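Local coordinates for amine oxidase (Emericella nidulans, PDB 3PGB), which probably oxidises primary amines, using a bound copper ion and a topaquinone cofactor formed from one of its own tyrosines, at residues 549-554 with 579-584; 596-601 with 615-620; 602-607 with 682-687. One frame throughout, in Å; residues are numbered along the deposited sequence.

Contacts 1 and 2 each pair the strands of an antiparallel hairpin in the catalytic domain, 548-562 with 570-580 and 597-603 with 613-619. Contact 3 joins the turn after 597-603 to the loop before 686-698, the two strands that flank 548-562. Because 548-562 and 597-603 are neighbours, the centres of contacts 1 and 2 are about 11 Å apart, and Glu552 O approaches His600 N to 2.8 Å. Contact 3 is centred about 9 Å from contact 1, with Thr550 OG1 2.7 Å from Gln685 OE1. Contacts 1 and 3 each supply a carboxylate to a different calcium site, while strand 686-698 runs on to the copper ligand His698.

Contact 1: 549-554 with 579-584. With CA (calcium ion), chain E.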
loop_
_atom_site.group_PDB
_atom_site.type_symbol
_atom_site.label_atom_id
_atom_site.label_comp_id
_atom_site.label_asym_id
_atom_site.label_seq_id
_atom_site.Cartn_x
_atom_site.Cartn_y
_atom_site.Cartn_z
ATOM N N ASN A 549 20.033 17.611 -11.836
ATOM C CA ASN A 549 18.761 17.638 -11.093
ATOM C C ASN A 549 18.854 18.296 -9.704
ATOM O O ASN A 549 19.952 18.568 -9.205
ATOM C CB ASN A 549 18.232 16.214 -10.912
ATOM C CG ASN A 549 17.926 15.523 -12.224
ATOM O OD1 ASN A 549 17.812 14.295 -12.272
ATOM N ND2 ASN A 549 17.786 16.299 -13.296
ATOM N N THR A 550 17.689 18.538 -9.092
ATOM C CA THR A 550 17.596 19.037 -7.715
ATOM C C THR A 550 16.458 18.348 -6.966
ATOM O O THR A 550 15.425 18.041 -7.555
ATOM C CB THR A 550 17.333 20.561 -7.672
ATOM O OG1 THR A 550 18.278 21.245 -8.504
ATOM C CG2 THR A 550 17.435 21.088 -6.239
ATOM N N ILE A 551 16.642 18.110 -5.670
ATOM C CA ILE A 551 15.569 17.591 -4.831
ATOM C C ILE A 551 14.762 18.753 -4.277
ATOM O O ILE A 551 15.325 19.664 -3.684
ATOM C CB ILE A 551 16.096 16.766 -3.647
ATOM C CG1 ILE A 551 16.831 15.512 -4.140
ATOM C CG2 ILE A 551 14.954 16.396 -2.716
ATOM C CD1 ILE A 551 16.042 14.645 -5.092
ATOM N N GLU A 552 13.448 18.729 -4.484
ATOM C CA GLU A 552 12.568 19.745 -3.921
ATOM C C GLU A 552 11.648 19.075 -2.922
ATOM O O GLU A 552 11.092 18.012 -3.203
ATOM C CB GLU A 552 11.739 20.442 -4.997
ATOM C CG GLU A 552 10.953 21.639 -4.453
ATOM C CD GLU A 552 10.150 22.375 -5.512
ATOM O OE1 GLU A 552 9.797 23.557 -5.290
ATOM O OE2 GLU A 552 9.865 21.780 -6.570
ATOM N N LEU A 553 11.510 19.700 -1.757
ATOM C CA LEU A 553 10.566 19.257 -0.743
ATOM C C LEU A 553 9.366 20.181 -0.817
ATOM O O LEU A 553 9.501 21.400 -0.673
ATOM C CB LEU A 553 11.190 19.302 0.655
ATOM C CG LEU A 553 12.505 18.535 0.824
ATOM C CD1 LEU A 553 13.079 18.752 2.223
ATOM C CD2 LEU A 553 12.306 17.055 0.539
ATOM N N VAL A 554 8.204 19.604 -1.092
ATOM C CA VAL A 554 6.972 20.353 -1.135
ATOM C C VAL A 554 6.140 19.830 -0.002
ATOM O O VAL A 554 5.770 18.653 0.018
ATOM C CB VAL A 554 6.221 20.169 -2.450
ATOM C CG1 VAL A 554 4.889 20.918 -2.406
ATOM C CG2 VAL A 554 7.075 20.655 -3.599
ATOM N N SER A 579 11.110 24.163 -0.580
ATOM C CA SER A 579 12.536 24.333 -0.364
ATOM C C SER A 579 13.299 23.322 -1.202
ATOM O O SER A 579 12.826 22.203 -1.412
ATOM C CB SER A 579 12.881 24.134 1.116
ATOM O OG SER A 579 12.721 22.779 1.509
ATOM N N PHE A 580 14.479 23.715 -1.671
ATOM C CA PHE A 580 15.371 22.803 -2.373
ATOM C C PHE A 580 16.457 22.325 -1.420
ATOM O O PHE A 580 16.958 23.107 -0.616
ATOM C CB PHE A 580 16.025 23.507 -3.559
ATOM C CG PHE A 580 15.057 23.951 -4.617
ATOM C CD1 PHE A 580 14.505 23.031 -5.501
ATOM C CD2 PHE A 580 14.714 25.289 -4.748
ATOM C CE1 PHE A 580 13.613 23.438 -6.495
ATOM C CE2 PHE A 580 13.825 25.709 -5.738
ATOM C CZ PHE A 580 13.272 24.780 -6.613
ATOM N N ILE A 581 16.814 21.048 -1.496
ATOM C CA ILE A 581 17.987 20.550 -0.781
ATOM C C ILE A 581 19.214 21.119 -1.485
ATOM O O ILE A 581 19.403 20.902 -2.676
ATOM C CB ILE A 581 18.041 19.011 -0.750
ATOM C CG1 ILE A 581 16.923 18.468 0.140
ATOM C CG2 ILE A 581 19.395 18.526 -0.235
ATOM C CD1 ILE A 581 16.898 16.957 0.246
ATOM N N HIS A 582 20.025 21.876 -0.756
ATOM C CA HIS A 582 21.159 22.585 -1.355
ATOM C C HIS A 582 22.438 21.765 -1.359
ATOM O O HIS A 582 23.284 21.930 -2.240
ATOM C CB HIS A 582 21.432 23.883 -0.599
ATOM C CG HIS A 582 20.318 24.872 -0.681
ATOM N ND1 HIS A 582 19.911 25.436 -1.872
ATOM C CD2 HIS A 582 19.532 25.410 0.280
ATOM C CE1 HIS A 582 18.918 26.275 -1.641
ATOM N NE2 HIS A 582 18.668 26.278 -0.343
ATOM N N SER A 583 22.577 20.891 -0.367
ATOM C CA SER A 583 23.846 20.243 -0.097
ATOM C C SER A 583 23.658 18.881 0.569
ATOM O O SER A 583 22.607 18.595 1.144
ATOM C CB SER A 583 24.701 21.180 0.775
ATOM O OG SER A 583 25.150 20.556 1.967
ATOM N N GLU A 584 24.692 18.051 0.486
ATOM C CA GLU A 584 24.715 16.762 1.165
ATOM C C GLU A 584 24.654 16.867 2.697
ATOM O O GLU A 584 24.409 15.865 3.378
ATOM C CB GLU A 584 25.970 15.990 0.766
ATOM C CG GLU A 584 25.949 15.475 -0.663
ATOM C CD GLU A 584 27.202 14.700 -1.032
ATOM O OE1 GLU A 584 28.252 14.898 -0.376
ATOM O OE2 GLU A 584 27.151 13.896 -1.986
HETATM CA CA CA E . 29.636 13.233 -1.597
HETATM O O HOH W 1 18.905 18.977 -4.288
HETATM O O HOH W 2 31.522 11.837 -1.907
HETATM O O HOH W 3 28.746 11.558 -3.121
#
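Leu553 and Ser579 exchange a pair of backbone hydrogen bonds: Leu553 N gives to Ser579 O at 2.8 Å, and Ser579 N returns the bond to Leu553 O at 3.2 Å. Farther along, Ile581 N donates to Ile551 O over 3.0 Å, and the same oxygen also meets the CA-H of Phe580. Direct pairing then stops. One water takes over beside this bond, accepting from Ile551 N and donating to Ile581 O at 2.6 Å. This is the open end of the antiparallel hairpin 548-562/570-580 in the beta-sandwich catalytic domain of the copper amine oxidases, where Glu552 and Phe580 form the non-hydrogen-bonded pair. The Glu552 side chain meets Phe580 at a slant, CD near CE1, with carboxylate and ring planes 17° apart. The Thr550 side chain stands at about a right angle to that of Phe580; its CG2, placed anti to the backbone N, lies 3.6 Å from Phe580 CD1, while OG1, beside the backbone N, hydrogen-bonds with Gln685 OE1 and Gln604 NE2. Ile551 and Ile581 lie side by side, CG2 of the former 3.6 Å from CD1 of the latter. Beyond the strand, both carboxylate oxygens of Glu584 bind calcium, OE1 at 2.5 Å and OE2 at 2.6 Å; two waters with Phe677, Asn679 and Glu681 complete the site, and OE2 also hydrogen-bonds with Arg650 N.

Contact 2: 596-601 with 615-620; sequences QTQLHV and GYRILP
Bends at chi2 and chi3 (chi3 89°) turn the Arg617 side chain back across the strand pair, while Gln598, with CG anti to its carbonyl carbon, extends straight out to meet it. The two belong to the antiparallel hairpin of strands 597-603 and 613-619, part of the beta-sandwich catalytic domain typical of copper amine oxidases. Amide and guanidinium are stacked flat, their planes 3° apart, and Gln598 NE2 sits over the centre of the group, 3.4 Å from Arg617 CZ. The contact is a stack and not a hydrogen bond: Gln598 NE2 and Arg617 NH2 are both donors, and Gln598 OE1 meets Arg617 NE at a poor angle. Leu619 CD1 packs against the opposite face of the guanidinium, toward its rim. The amide is kept in this orientation by His600, whose NE2 donates to Gln598 OE1 over 3.2 Å; the bond is in the carbonyl plane, on a lone pair, and also in the imidazole plane, which ties the rotation of both flat groups together. His600 CD2 also touches Arg617 CB at 3.8 Å. On the face of Leu599, Val601 and Ile618 the side chains that meet are aliphatic. Ile618 CD1 reaches Val601 CG2 at 3.7 Å and Leu599 CD2 at 3.9 Å, and Val690 and Leu692 of strand 686-698 pack against Ile618 as well. On the polar face, the second subunit approaches, with its His697 on Gln598 and its Tyr521 on His600. Val601 and Tyr616 exchange backbone bonds in both directions; Val601 N meets Tyr616 O at 2.9 Å in an almost straight bond (175°). Beside this pair Gly615 CA, with no side chain, comes to 3.1 Å from Val601 O.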
loop_
_atom_site.group_PDB
_atom_site.type_symbol
_atom_site.label_atom_id
_atom_site.label_comp_id
_atom_site.label_asym_id
_atom_site.label_seq_id
_atom_site.Cartn_x
_atom_site.Cartn_y
_atom_site.Cartn_z
ATOM N N GLN A 596 3.185 14.828 5.509
ATOM C CA GLN A 596 2.975 16.232 5.143
ATOM C C GLN A 596 3.969 16.783 4.131
ATOM O O GLN A 596 3.693 17.806 3.502
ATOM C CB GLN A 596 2.941 17.128 6.399
ATOM C CG GLN A 596 1.510 17.281 6.969
ATOM C CD GLN A 596 1.449 17.844 8.395
ATOM O OE1 GLN A 596 0.441 17.666 9.098
ATOM N NE2 GLN A 596 2.516 18.528 8.820
ATOM N N THR A 597 5.102 16.109 3.967
ATOM C CA THR A 597 6.153 16.561 3.057
ATOM C C THR A 597 6.292 15.617 1.865
ATOM O O THR A 597 6.563 14.419 2.033
ATOM C CB THR A 597 7.520 16.644 3.772
ATOM O OG1 THR A 597 7.420 17.494 4.923
ATOM C CG2 THR A 597 8.591 17.181 2.826
ATOM N N GLN A 598 6.108 16.161 0.665
ATOM C CA GLN A 598 6.336 15.411 -0.564
ATOM C C GLN A 598 7.773 15.644 -1.015
ATOM O O GLN A 598 8.304 16.743 -0.860
ATOM C CB GLN A 598 5.359 15.839 -1.664
ATOM C CG GLN A 598 3.891 15.559 -1.357
ATOM C CD GLN A 598 2.971 15.873 -2.529
ATOM O OE1 GLN A 598 3.423 16.283 -3.597
ATOM N NE2 GLN A 598 1.671 15.674 -2.331
ATOM N N LEU A 599 8.393 14.601 -1.564
ATOM C CA LEU A 599 9.775 14.660 -2.027
ATOM C C LEU A 599 9.818 14.492 -3.542
ATOM O O LEU A 599 9.329 13.495 -4.067
ATOM C CB LEU A 599 10.584 13.565 -1.349
ATOM C CG LEU A 599 12.081 13.590 -1.619
ATOM C CD1 LEU A 599 12.871 13.281 -0.346
ATOM C CD2 LEU A 599 12.409 12.619 -2.730
ATOM N N HIS A 600 10.387 15.480 -4.234
ATOM C CA HIS A 600 10.411 15.516 -5.695
ATOM C C HIS A 600 11.842 15.539 -6.219
ATOM O O HIS A 600 12.685 16.243 -5.681
ATOM C CB HIS A 600 9.710 16.774 -6.221
ATOM C CG HIS A 600 8.294 16.933 -5.764
ATOM N ND1 HIS A 600 7.602 18.111 -5.921
ATOM C CD2 HIS A 600 7.441 16.074 -5.159
ATOM C CE1 HIS A 600 6.380 17.971 -5.442
ATOM N NE2 HIS A 600 6.256 16.745 -4.968
ATOM N N VAL A 601 12.109 14.787 -7.282
ATOM C CA VAL A 601 13.393 14.858 -7.967
ATOM C C VAL A 601 13.138 15.623 -9.248
ATOM O O VAL A 601 12.474 15.111 -10.142
ATOM C CB VAL A 601 13.974 13.455 -8.286
ATOM C CG1 VAL A 601 15.328 13.586 -8.965
ATOM C CG2 VAL A 601 14.105 12.639 -7.025
ATOM N N GLY A 615 9.681 17.052 -13.012
ATOM C CA GLY A 615 10.295 16.023 -12.173
ATOM C C GLY A 615 9.412 14.839 -11.840
ATOM O O GLY A 615 8.412 14.591 -12.515
ATOM N N TYR A 616 9.801 14.101 -10.800
ATOM C CA TYR A 616 9.109 12.882 -10.365
ATOM C C TYR A 616 8.990 12.853 -8.844
ATOM O O TYR A 616 9.984 13.049 -8.146
ATOM C CB TYR A 616 9.885 11.639 -10.825
ATOM C CG TYR A 616 9.494 11.099 -12.183
ATOM C CD1 TYR A 616 9.911 11.728 -13.349
ATOM C CD2 TYR A 616 8.725 9.944 -12.300
ATOM C CE1 TYR A 616 9.560 11.223 -14.607
ATOM C CE2 TYR A 616 8.369 9.433 -13.546
ATOM C CZ TYR A 616 8.789 10.078 -14.693
ATOM O OH TYR A 616 8.438 9.589 -15.924
ATOM N N ARG A 617 7.785 12.618 -8.330
ATOM C CA ARG A 617 7.582 12.492 -6.886
ATOM C C ARG A 617 7.985 11.095 -6.465
ATOM O O ARG A 617 7.675 10.133 -7.157
ATOM C CB ARG A 617 6.120 12.777 -6.469
ATOM C CG ARG A 617 5.697 12.107 -5.144
ATOM C CD ARG A 617 4.899 13.001 -4.214
ATOM N NE ARG A 617 3.458 12.941 -4.446
ATOM C CZ ARG A 617 2.535 12.605 -3.539
ATOM N NH1 ARG A 617 2.864 12.270 -2.293
ATOM N NH2 ARG A 617 1.251 12.612 -3.887
ATOM N N ILE A 618 8.687 10.999 -5.339
ATOM C CA ILE A 618 8.955 9.720 -4.702
ATOM C C ILE A 618 8.081 9.652 -3.455
ATOM O O ILE A 618 8.126 10.546 -2.611
ATOM C CB ILE A 618 10.441 9.569 -4.312
ATOM C CG1 ILE A 618 11.334 9.713 -5.547
ATOM C CG2 ILE A 618 10.667 8.226 -3.626
ATOM C CD1 ILE A 618 12.814 9.654 -5.254
ATOM N N LEU A 619 7.272 8.606 -3.347
ATOM C CA LEU A 619 6.401 8.442 -2.190
ATOM C C LEU A 619 6.362 6.986 -1.741
ATOM O O LEU A 619 6.391 6.084 -2.574
ATOM C CB LEU A 619 4.982 8.934 -2.502
ATOM C CG LEU A 619 4.192 8.263 -3.631
ATOM C CD1 LEU A 619 2.715 8.534 -3.454
ATOM C CD2 LEU A 619 4.661 8.732 -5.007
ATOM N N PRO A 620 6.301 6.755 -0.420
ATOM C CA PRO A 620 6.146 5.401 0.095
ATOM C C PRO A 620 4.710 4.918 -0.082
ATOM O O PRO A 620 3.872 5.126 0.789
ATOM C CB PRO A 620 6.498 5.550 1.578
ATOM C CG PRO A 620 6.096 6.935 1.908
ATOM C CD PRO A 620 6.330 7.755 0.662
#

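Contact 3: 602-607 with 682-687. With CA (calcium ion), chain F; NAG (2-acetamido-2-deoxy-beta-D-glucopyranose), chain C.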
loop_
_atom_site.group_PDB
_atom_site.type_symbol
_atom_site.label_atom_id
_atom_site.label_comp_id
_atom_site.label_asym_id
_atom_site.label_seq_id
_atom_site.Cartn_x
_atom_site.Cartn_y
_atom_site.Cartn_z
ATOM N N VAL A 602 13.643 16.853 -9.325
ATOM C CA VAL A 602 13.286 17.770 -10.414
ATOM C C VAL A 602 14.503 18.294 -11.171
ATOM O O VAL A 602 15.640 18.143 -10.727
ATOM C CB VAL A 602 12.493 18.995 -9.893
ATOM C CG1 VAL A 602 11.352 18.560 -8.996
ATOM C CG2 VAL A 602 13.409 19.956 -9.162
ATOM N N ASN A 603 14.248 18.909 -12.321
ATOM C CA ASN A 603 15.280 19.613 -13.070
ATOM C C ASN A 603 14.874 21.071 -13.202
ATOM O O ASN A 603 13.975 21.409 -13.977
ATOM C CB ASN A 603 15.490 18.985 -14.447
ATOM C CG ASN A 603 16.636 19.621 -15.211
ATOM O OD1 ASN A 603 16.997 20.769 -14.968
ATOM N ND2 ASN A 603 17.208 18.876 -16.145
ATOM N N GLN A 604 15.543 21.930 -12.435
ATOM C CA GLN A 604 15.217 23.350 -12.405
ATOM C C GLN A 604 15.498 24.058 -13.722
ATOM O O GLN A 604 14.930 25.103 -13.986
ATOM C CB GLN A 604 15.987 24.051 -11.292
ATOM C CG GLN A 604 15.626 23.611 -9.893
ATOM C CD GLN A 604 16.359 24.423 -8.849
ATOM O OE1 GLN A 604 15.971 25.553 -8.543
ATOM N NE2 GLN A 604 17.437 23.858 -8.299
ATOM N N ASP A 605 16.379 23.490 -14.539
ATOM C CA ASP A 605 16.743 24.084 -15.828
ATOM C C ASP A 605 15.798 23.670 -16.953
ATOM O O ASP A 605 15.934 24.150 -18.081
ATOM C CB ASP A 605 18.185 23.712 -16.187
ATOM C CG ASP A 605 19.195 24.257 -15.185
ATOM O OD1 ASP A 605 18.837 25.186 -14.432
ATOM O OD2 ASP A 605 20.348 23.763 -15.155
ATOM N N LYS A 606 14.843 22.789 -16.650
ATOM C CA LYS A 606 13.836 22.371 -17.627
ATOM C C LYS A 606 12.422 22.514 -17.050
ATOM O O LYS A 606 11.721 21.525 -16.860
ATOM C CB LYS A 606 14.098 20.928 -18.070
ATOM C CG LYS A 606 15.347 20.748 -18.944
ATOM C CD LYS A 606 15.060 21.003 -20.425
ATOM C CE LYS A 606 16.214 20.538 -21.315
ATOM N NZ LYS A 606 16.448 19.053 -21.259
ATOM N N PRO A 607 11.995 23.757 -16.786
ATOM C CA PRO A 607 10.648 23.980 -16.286
ATOM C C PRO A 607 9.616 23.852 -17.399
ATOM O O PRO A 607 9.958 23.994 -18.569
ATOM C CB PRO A 607 10.706 25.421 -15.791
ATOM C CG PRO A 607 11.663 26.081 -16.734
ATOM C CD PRO A 607 12.687 25.028 -17.079
ATOM N N SER A 682 27.505 19.883 -3.348
ATOM C CA SER A 682 26.282 20.561 -3.753
ATOM C C SER A 682 25.356 19.609 -4.497
ATOM O O SER A 682 25.794 18.815 -5.336
ATOM C CB SER A 682 26.601 21.768 -4.638
ATOM O OG SER A 682 25.417 22.408 -5.085
ATOM N N LEU A 683 24.070 19.696 -4.176
ATOM C CA LEU A 683 23.039 18.926 -4.861
ATOM C C LEU A 683 22.085 19.875 -5.588
ATOM O O LEU A 683 20.959 19.500 -5.916
ATOM C CB LEU A 683 22.280 18.040 -3.860
ATOM C CG LEU A 683 23.118 17.039 -3.051
ATOM C CD1 LEU A 683 22.271 16.386 -1.976
ATOM C CD2 LEU A 683 23.758 15.981 -3.950
ATOM N N ASN A 684 22.543 21.101 -5.848
ATOM C CA ASN A 684 21.775 22.058 -6.646
ATOM C C ASN A 684 22.109 21.927 -8.131
ATOM O O ASN A 684 23.160 22.367 -8.575
ATOM C CB ASN A 684 22.035 23.489 -6.186
ATOM C CG ASN A 684 21.113 24.488 -6.859
ATOM O OD1 ASN A 684 19.892 24.342 -6.817
ATOM N ND2 ASN A 684 21.690 25.506 -7.480
ATOM N N GLN A 685 21.195 21.323 -8.886
ATOM C CA GLN A 685 21.368 21.083 -10.318
ATOM C C GLN A 685 22.700 20.421 -10.657
ATOM O O GLN A 685 23.452 20.889 -11.513
ATOM C CB GLN A 685 21.154 22.375 -11.110
ATOM C CG GLN A 685 19.700 22.789 -11.164
ATOM C CD GLN A 685 18.832 21.769 -11.861
ATOM O OE1 GLN A 685 18.021 21.095 -11.230
ATOM N NE2 GLN A 685 18.999 21.647 -13.174
ATOM N N THR A 686 22.977 19.327 -9.956
ATOM C CA THR A 686 24.073 18.432 -10.296
ATOM C C THR A 686 23.489 17.039 -10.431
ATOM O O THR A 686 22.283 16.853 -10.237
ATOM C CB THR A 686 25.172 18.421 -9.211
ATOM O OG1 THR A 686 24.712 17.705 -8.060
ATOM C CG2 THR A 686 25.553 19.847 -8.813
ATOM N N ASP A 687 24.341 16.066 -10.762
ATOM C CA ASP A 687 23.918 14.674 -10.885
ATOM C C ASP A 687 23.779 14.072 -9.493
ATOM O O ASP A 687 24.761 13.893 -8.783
ATOM C CB ASP A 687 24.922 13.877 -11.733
ATOM C CG ASP A 687 24.432 12.468 -12.081
ATOM O OD1 ASP A 687 23.486 11.967 -11.427
ATOM O OD2 ASP A 687 24.995 11.861 -13.020
HETATM CA CA CA F . 21.253 11.260 -11.322
HETATM C C1 NAG C . 20.884 26.497 -8.144
HETATM C C2 NAG C . 21.660 27.801 -8.199
HETATM C C3 NAG C . 20.753 28.851 -8.826
HETATM C C4 NAG C . 20.321 28.424 -10.226
HETATM C C5 NAG C . 19.847 26.968 -10.267
HETATM C C6 NAG C . 19.989 26.431 -11.681
HETATM C C7 NAG C . 23.287 28.609 -6.532
HETATM C C8 NAG C . 23.507 28.987 -5.093
HETATM N N2 NAG C . 22.055 28.200 -6.856
HETATM O O3 NAG C . 21.438 30.080 -8.891
HETATM O O4 NAG C . 19.250 29.250 -10.658
HETATM O O5 NAG C . 20.569 26.072 -9.449
HETATM O O6 NAG C . 18.743 26.561 -12.306
HETATM O O7 NAG C . 24.218 28.692 -7.336
HETATM O O HOH W 4 20.250 13.569 -11.166
#
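The carboxamide of Gln685 is inserted into the corner where strand 597-603 ends in a type I beta turn, Asn603 to Lys606, reinforced by an Asx turn in which Asn603 OD1 accepts from Asp605 N at 2.8 Å. A bend at chi2 (-62°) folds the glutamine toward that corner, and its two ends are gripped differently. Gln685 NE2 gives one bond to Asn603 OD1 at 2.8 Å, arriving above the carbonyl plane on the face opposite to Asp605 N, and a longer one to Asp605 OD2 at 3.2 Å, from above the carboxylate. Gln685 OE1 takes the backbone N-H of Gln604 at 2.9 Å, well above its own carbonyl plane, and is also hydrogen-bonded to Thr550 OG1. The Gln604 side chain crosses Asn684 at about a right angle, and its NE2, which shares Thr550 as a further partner, reaches Asn684 OD1 at 2.9 Å. In this tight part hydrogen bonds link Asn603, Gln604, Asn684 and Gln685, with Gln685 in the middle. Outward the contact thins: Asp605 is exposed, and a sugar adds a second bridge between the two segments. The N-acetylglucosamine is linked through C1 to Asn684 ND2, an N-glycosidic bond of 1.4 Å, and its O6 reaches back to donate to Asp605 OD1, 2.5 Å away, while its C6 lies near Gln685 CG. At the other end of 682-687 lies the calcium site completed by Asp541, Phe542, Asp543, Leu688 and a water, where Asp687 OD1 binds the calcium ion at 2.3 Å and OD2 forms a salt bridge with Lys114 NZ.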